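Local coordinates for glycosylation Associate Protein 1 (Streptococcus agalactiae serotype V, PDB 6OYC), which probably takes part, in complex with its partner proteins Gap2 and Gap3, in the glycosylation and accessory Sec-dependent secretion of a streptococcal surface protein, at residues A[441-449]-A[487-498]. Numbering follows the deposited sequence.
Sequences AGISSGIPQ and WNRSLIYSIDKI
S490 and S494, one turn apart on helix 484-502, meet G446 where helix 436-445 ends and the chain turns toward strand 449-451. The contact belongs to a domain built on a six-stranded parallel sheet, consistent with one of the two Rossmann-like halves of a GT-B fold, and the short helical segments cross almost perpendicularly, at -92°. S490 OG, turned beside its own carbonyl carbon (chi1 174°), donates to G446 O at 2.9 Å, arriving 31° out of the carbonyl plane; its hydroxyl also borders P448 CB. S494 OG instead sits beside its own backbone N and lies 3.0 Å from G446 CA. That hydroxyl donates to S490 O, which S494 N also reaches, from the opposite face of the carbonyl plane. G446, with positive phi, turns its CA to the helix. Here the backbones come closest, 4.3 Å between G446 CA and L491 CA.

At one end of the contact, the P448 ring and the W487 indole cross at about a right angle: P448 CG packs 3.7 Å from W487 CD1, and CD comes obliquely to NE1. W487 NE1 is hydrogen-bonded to R425 O, which helps keep the ring beside P448. At the other end, I498 CD1 reaches the backbone oxygens of I443 and S444. At the end of helix 436-445, S445 OG bridges the turn, donating to A441 O and closing an ST turn by accepting from I447 N at 3.2 Å.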
ATOM      1  N   ALA A 441      -0.402   1.795 -12.270  1.00 32.70           N
ATOM      2  CA  ALA A 441      -0.110   3.175 -12.629  1.00 34.92           C
ATOM      3  C   ALA A 441      -0.150   3.363 -14.145  1.00 37.94           C
ATOM      4  O   ALA A 441      -0.598   4.405 -14.640  1.00 37.20           O
ATOM      5  CB  ALA A 441       1.249   3.581 -12.055  1.00 32.32           C
ATOM      6  N   GLY A 442       0.291   2.352 -14.894  1.00 37.99           N
ATOM      7  CA  GLY A 442       0.246   2.377 -16.345  1.00 39.52           C
ATOM      8  C   GLY A 442      -1.158   2.528 -16.903  1.00 41.90           C
ATOM      9  O   GLY A 442      -1.420   3.484 -17.635  1.00 44.46           O
ATOM     10  N   ILE A 443      -2.074   1.613 -16.561  1.00 39.66           N
ATOM     11  CA  ILE A 443      -3.453   1.739 -17.029  1.00 40.97           C
ATOM     12  C   ILE A 443      -4.150   2.950 -16.433  1.00 45.84           C
ATOM     13  O   ILE A 443      -5.199   3.357 -16.942  1.00 51.64           O
ATOM     14  CB  ILE A 443      -4.315   0.497 -16.715  1.00 39.31           C
ATOM     15  CG1 ILE A 443      -4.561   0.381 -15.211  1.00 40.14           C
ATOM     16  CG2 ILE A 443      -3.701  -0.787 -17.248  1.00 40.22           C
ATOM     17  CD1 ILE A 443      -5.462  -0.805 -14.827  1.00 42.16           C
ATOM     18  N   SER A 444      -3.630   3.513 -15.338  1.00 41.27           N
ATOM     19  CA  SER A 444      -4.267   4.667 -14.720  1.00 42.74           C
ATOM     20  C   SER A 444      -3.799   5.976 -15.333  1.00 42.30           C
ATOM     21  O   SER A 444      -4.494   6.990 -15.207  1.00 38.70           O
ATOM     22  CB  SER A 444      -3.990   4.690 -13.207  1.00 39.39           C
ATOM     23  OG  SER A 444      -4.629   3.623 -12.538  1.00 39.94           O
ATOM     24  N   SER A 445      -2.636   5.963 -15.981  1.00 37.70           N
ATOM     25  CA  SER A 445      -2.018   7.147 -16.553  1.00 40.76           C
ATOM     26  C   SER A 445      -2.061   7.169 -18.072  1.00 40.92           C
ATOM     27  O   SER A 445      -1.760   8.205 -18.672  1.00 38.71           O
ATOM     28  CB  SER A 445      -0.553   7.231 -16.110  1.00 37.63           C
ATOM     29  OG  SER A 445       0.138   6.107 -16.635  1.00 39.91           O
ATOM     30  N   GLY A 446      -2.429   6.059 -18.705  1.00 41.71           N
ATOM     31  CA  GLY A 446      -2.325   5.946 -20.135  1.00 45.53           C
ATOM     32  C   GLY A 446      -0.929   5.721 -20.651  1.00 40.70           C
ATOM     33  O   GLY A 446      -0.773   5.484 -21.849  1.00 46.16           O
ATOM     34  N   ILE A 447       0.088   5.812 -19.800  1.00 39.95           N
ATOM     35  CA  ILE A 447       1.459   5.561 -20.251  1.00 37.87           C
ATOM     36  C   ILE A 447       1.557   4.129 -20.767  1.00 40.95           C
ATOM     37  O   ILE A 447       1.128   3.184 -20.066  1.00 35.75           O
ATOM     38  CB  ILE A 447       2.457   5.807 -19.112  1.00 35.64           C
ATOM     39  CG1 ILE A 447       2.328   7.240 -18.579  1.00 36.38           C
ATOM     40  CG2 ILE A 447       3.894   5.514 -19.567  1.00 32.59           C
ATOM     41  CD1 ILE A 447       3.335   7.582 -17.477  1.00 31.06           C
ATOM     42  N   PRO A 448       2.067   3.911 -21.981  1.00 38.24           N
ATOM     43  CA  PRO A 448       2.138   2.546 -22.520  1.00 36.78           C
ATOM     44  C   PRO A 448       3.262   1.746 -21.868  1.00 35.89           C
ATOM     45  O   PRO A 448       4.298   2.291 -21.468  1.00 34.37           O
ATOM     46  CB  PRO A 448       2.405   2.777 -24.017  1.00 40.77           C
ATOM     47  CG  PRO A 448       3.216   4.077 -24.043  1.00 39.03           C
ATOM     48  CD  PRO A 448       2.626   4.921 -22.906  1.00 38.76           C
ATOM     49  N   GLN A 449       3.054   0.430 -21.773  1.00 33.33           N
ATOM     50  CA  GLN A 449       3.973  -0.452 -21.061  1.00 40.06           C
ATOM     51  C   GLN A 449       4.585  -1.501 -21.978  1.00 35.26           C
ATOM     52  O   GLN A 449       3.877  -2.149 -22.746  1.00 34.70           O
ATOM     53  CB  GLN A 449       3.263  -1.188 -19.922  1.00 34.41           C
ATOM     54  CG  GLN A 449       2.617  -0.295 -18.928  1.00 38.27           C
ATOM     55  CD  GLN A 449       1.652  -1.067 -18.064  1.00 39.74           C
ATOM     56  OE1 GLN A 449       2.055  -1.911 -17.260  1.00 37.05           O
ATOM     57  NE2 GLN A 449       0.370  -0.803 -18.243  1.00 38.63           N
ATOM     58  N   TRP A 487       1.174   6.255 -29.474  1.00 50.53           N
ATOM     59  CA  TRP A 487       1.075   6.740 -28.106  1.00 51.57           C
ATOM     60  C   TRP A 487      -0.314   7.286 -27.809  1.00 53.38           C
ATOM     61  O   TRP A 487      -0.887   7.002 -26.751  1.00 50.01           O
ATOM     62  CB  TRP A 487       2.137   7.801 -27.864  1.00 53.02           C
ATOM     63  CG  TRP A 487       2.377   8.057 -26.427  1.00 52.61           C
ATOM     64  CD1 TRP A 487       3.264   7.409 -25.610  1.00 48.57           C
ATOM     65  CD2 TRP A 487       1.711   9.025 -25.613  1.00 52.34           C
ATOM     66  NE1 TRP A 487       3.192   7.923 -24.336  1.00 50.63           N
ATOM     67  CE2 TRP A 487       2.246   8.916 -24.312  1.00 49.56           C
ATOM     68  CE3 TRP A 487       0.719   9.980 -25.861  1.00 51.57           C
ATOM     69  CZ2 TRP A 487       1.823   9.722 -23.268  1.00 46.83           C
ATOM     70  CZ3 TRP A 487       0.306  10.784 -24.824  1.00 51.74           C
ATOM     71  CH2 TRP A 487       0.854  10.654 -23.545  1.00 50.63           C
ATOM     72  N   ASN A 488      -0.885   8.059 -28.732  1.00 54.77           N
ATOM     73  CA  ASN A 488      -2.214   8.593 -28.465  1.00 52.89           C
ATOM     74  C   ASN A 488      -3.266   7.500 -28.474  1.00 53.25           C
ATOM     75  O   ASN A 488      -4.280   7.623 -27.780  1.00 55.52           O
ATOM     76  CB  ASN A 488      -2.577   9.680 -29.469  1.00 56.76           C
ATOM     77  CG  ASN A 488      -1.647  10.862 -29.392  1.00 63.65           C
ATOM     78  OD1 ASN A 488      -1.343  11.359 -28.303  1.00 67.38           O
ATOM     79  ND2 ASN A 488      -1.182  11.321 -30.549  1.00 62.20           N
ATOM     80  N   ARG A 489      -3.057   6.433 -29.246  1.00 51.73           N
ATOM     81  CA  ARG A 489      -3.984   5.311 -29.159  1.00 53.68           C
ATOM     82  C   ARG A 489      -4.026   4.761 -27.741  1.00 50.91           C
ATOM     83  O   ARG A 489      -5.085   4.329 -27.269  1.00 49.48           O
ATOM     84  CB  ARG A 489      -3.589   4.215 -30.157  1.00 53.17           C
ATOM     85  CG  ARG A 489      -4.428   2.943 -30.030  1.00 55.24           C
ATOM     86  CD  ARG A 489      -4.532   2.172 -31.344  1.00 58.98           C
ATOM     87  NE  ARG A 489      -3.318   1.411 -31.597  1.00 62.30           N
ATOM     88  CZ  ARG A 489      -2.339   1.809 -32.408  1.00 62.58           C
ATOM     89  NH1 ARG A 489      -2.442   2.955 -33.067  1.00 62.50           N
ATOM     90  NH2 ARG A 489      -1.262   1.051 -32.570  1.00 59.69           N
ATOM     91  N   SER A 490      -2.886   4.805 -27.043  1.00 48.94           N
ATOM     92  CA  SER A 490      -2.789   4.251 -25.700  1.00 51.68           C
ATOM     93  C   SER A 490      -3.475   5.156 -24.681  1.00 51.68           C
ATOM     94  O   SER A 490      -4.234   4.681 -23.824  1.00 50.30           O
ATOM     95  CB  SER A 490      -1.320   4.035 -25.335  1.00 45.75           C
ATOM     96  OG  SER A 490      -1.194   3.636 -23.978  1.00 48.29           O
ATOM     97  N   LEU A 491      -3.217   6.462 -24.761  1.00 48.29           N
ATOM     98  CA  LEU A 491      -3.916   7.413 -23.899  1.00 49.70           C
ATOM     99  C   LEU A 491      -5.426   7.307 -24.072  1.00 52.43           C
ATOM    100  O   LEU A 491      -6.177   7.261 -23.088  1.00 53.97           O
ATOM    101  CB  LEU A 491      -3.439   8.834 -24.199  1.00 47.90           C
ATOM    102  CG  LEU A 491      -3.951   9.993 -23.336  1.00 55.85           C
ATOM    103  CD1 LEU A 491      -4.125   9.626 -21.834  1.00 48.21           C
ATOM    104  CD2 LEU A 491      -2.998  11.152 -23.506  1.00 47.74           C
ATOM    105  N   ILE A 492      -5.887   7.240 -25.319  1.00 50.60           N
ATOM    106  CA  ILE A 492      -7.319   7.169 -25.587  1.00 53.70           C
ATOM    107  C   ILE A 492      -7.890   5.862 -25.067  1.00 56.43           C
ATOM    108  O   ILE A 492      -9.023   5.809 -24.567  1.00 53.33           O
ATOM    109  CB  ILE A 492      -7.578   7.338 -27.096  1.00 52.90           C
ATOM    110  CG1 ILE A 492      -7.399   8.800 -27.498  1.00 53.12           C
ATOM    111  CG2 ILE A 492      -8.947   6.792 -27.482  1.00 52.90           C
ATOM    112  CD1 ILE A 492      -6.980   8.982 -28.945  1.00 53.39           C
ATOM    113  N   TYR A 493      -7.119   4.782 -25.193  1.00 56.26           N
ATOM    114  CA  TYR A 493      -7.571   3.498 -24.679  1.00 55.27           C
ATOM    115  C   TYR A 493      -7.745   3.562 -23.172  1.00 55.87           C
ATOM    116  O   TYR A 493      -8.728   3.049 -22.629  1.00 57.95           O
ATOM    117  CB  TYR A 493      -6.573   2.415 -25.080  1.00 55.41           C
ATOM    118  CG  TYR A 493      -6.720   1.069 -24.403  1.00 57.38           C
ATOM    119  CD1 TYR A 493      -6.315   0.877 -23.083  1.00 55.75           C
ATOM    120  CD2 TYR A 493      -7.203  -0.030 -25.106  1.00 61.03           C
ATOM    121  CE1 TYR A 493      -6.423  -0.360 -22.468  1.00 59.40           C
ATOM    122  CE2 TYR A 493      -7.311  -1.282 -24.499  1.00 60.79           C
ATOM    123  CZ  TYR A 493      -6.918  -1.439 -23.180  1.00 62.68           C
ATOM    124  OH  TYR A 493      -7.023  -2.670 -22.560  1.00 66.60           O
ATOM    125  N   SER A 494      -6.798   4.190 -22.478  1.00 53.18           N
ATOM    126  CA  SER A 494      -6.901   4.284 -21.029  1.00 56.44           C
ATOM    127  C   SER A 494      -8.082   5.150 -20.617  1.00 58.17           C
ATOM    128  O   SER A 494      -8.849   4.775 -19.721  1.00 57.94           O
ATOM    129  CB  SER A 494      -5.592   4.821 -20.455  1.00 52.60           C
ATOM    130  OG  SER A 494      -4.520   3.980 -20.853  1.00 53.68           O
ATOM    131  N   ILE A 495      -8.270   6.290 -21.296  1.00 58.98           N
ATOM    132  CA  ILE A 495      -9.289   7.260 -20.891  1.00 55.31           C
ATOM    133  C   ILE A 495     -10.672   6.627 -20.865  1.00 60.77           C
ATOM    134  O   ILE A 495     -11.471   6.898 -19.962  1.00 62.90           O
ATOM    135  CB  ILE A 495      -9.244   8.479 -21.824  1.00 55.29           C
ATOM    136  CG1 ILE A 495      -8.071   9.374 -21.440  1.00 52.61           C
ATOM    137  CG2 ILE A 495     -10.535   9.248 -21.740  1.00 62.23           C
ATOM    138  CD1 ILE A 495      -7.737  10.428 -22.465  1.00 51.54           C
ATOM    139  N   ASP A 496     -10.964   5.755 -21.837  1.00 57.98           N
ATOM    140  CA  ASP A 496     -12.274   5.141 -21.899  1.00 60.45           C
ATOM    141  C   ASP A 496     -12.435   4.054 -20.845  1.00 64.13           C
ATOM    142  O   ASP A 496     -13.460   3.996 -20.167  1.00 66.37           O
ATOM    143  CB  ASP A 496     -12.547   4.589 -23.305  1.00 60.65           C
ATOM    144  CG  ASP A 496     -12.405   5.643 -24.371  1.00 74.94           C
ATOM    145  OD1 ASP A 496     -11.984   5.340 -25.510  1.00 79.85           O
ATOM    146  OD2 ASP A 496     -12.775   6.795 -24.058  1.00 76.72           O
ATOM    147  N   LYS A 497     -11.451   3.173 -20.715  1.00 61.07           N
ATOM    148  CA  LYS A 497     -11.458   2.210 -19.618  1.00 65.18           C
ATOM    149  C   LYS A 497     -11.574   2.911 -18.262  1.00 62.95           C
ATOM    150  O   LYS A 497     -12.294   2.451 -17.363  1.00 61.57           O
ATOM    151  CB  LYS A 497     -10.192   1.336 -19.688  1.00 58.85           C
ATOM    152  CG  LYS A 497     -10.220   0.329 -20.831  1.00 58.63           C
ATOM    153  CD  LYS A 497      -9.832  -1.075 -20.379  1.00 59.71           C
ATOM    154  CE  LYS A 497     -10.616  -2.117 -21.174  1.00 66.32           C
ATOM    155  NZ  LYS A 497     -10.822  -1.716 -22.606  1.00 65.37           N
ATOM    156  N   ILE A 498     -10.872   4.029 -18.105  1.00 60.51           N
ATOM    157  CA  ILE A 498     -10.958   4.823 -16.884  1.00 59.04           C
ATOM    158  C   ILE A 498     -12.411   5.143 -16.547  1.00 65.02           C
ATOM    159  O   ILE A 498     -12.834   5.053 -15.386  1.00 61.99           O
ATOM    160  CB  ILE A 498     -10.112   6.106 -17.045  1.00 59.66           C
ATOM    161  CG1 ILE A 498      -8.616   5.809 -16.826  1.00 60.58           C
ATOM    162  CG2 ILE A 498     -10.626   7.240 -16.148  1.00 61.19           C
ATOM    163  CD1 ILE A 498      -8.240   5.401 -15.425  1.00 56.08           C
TER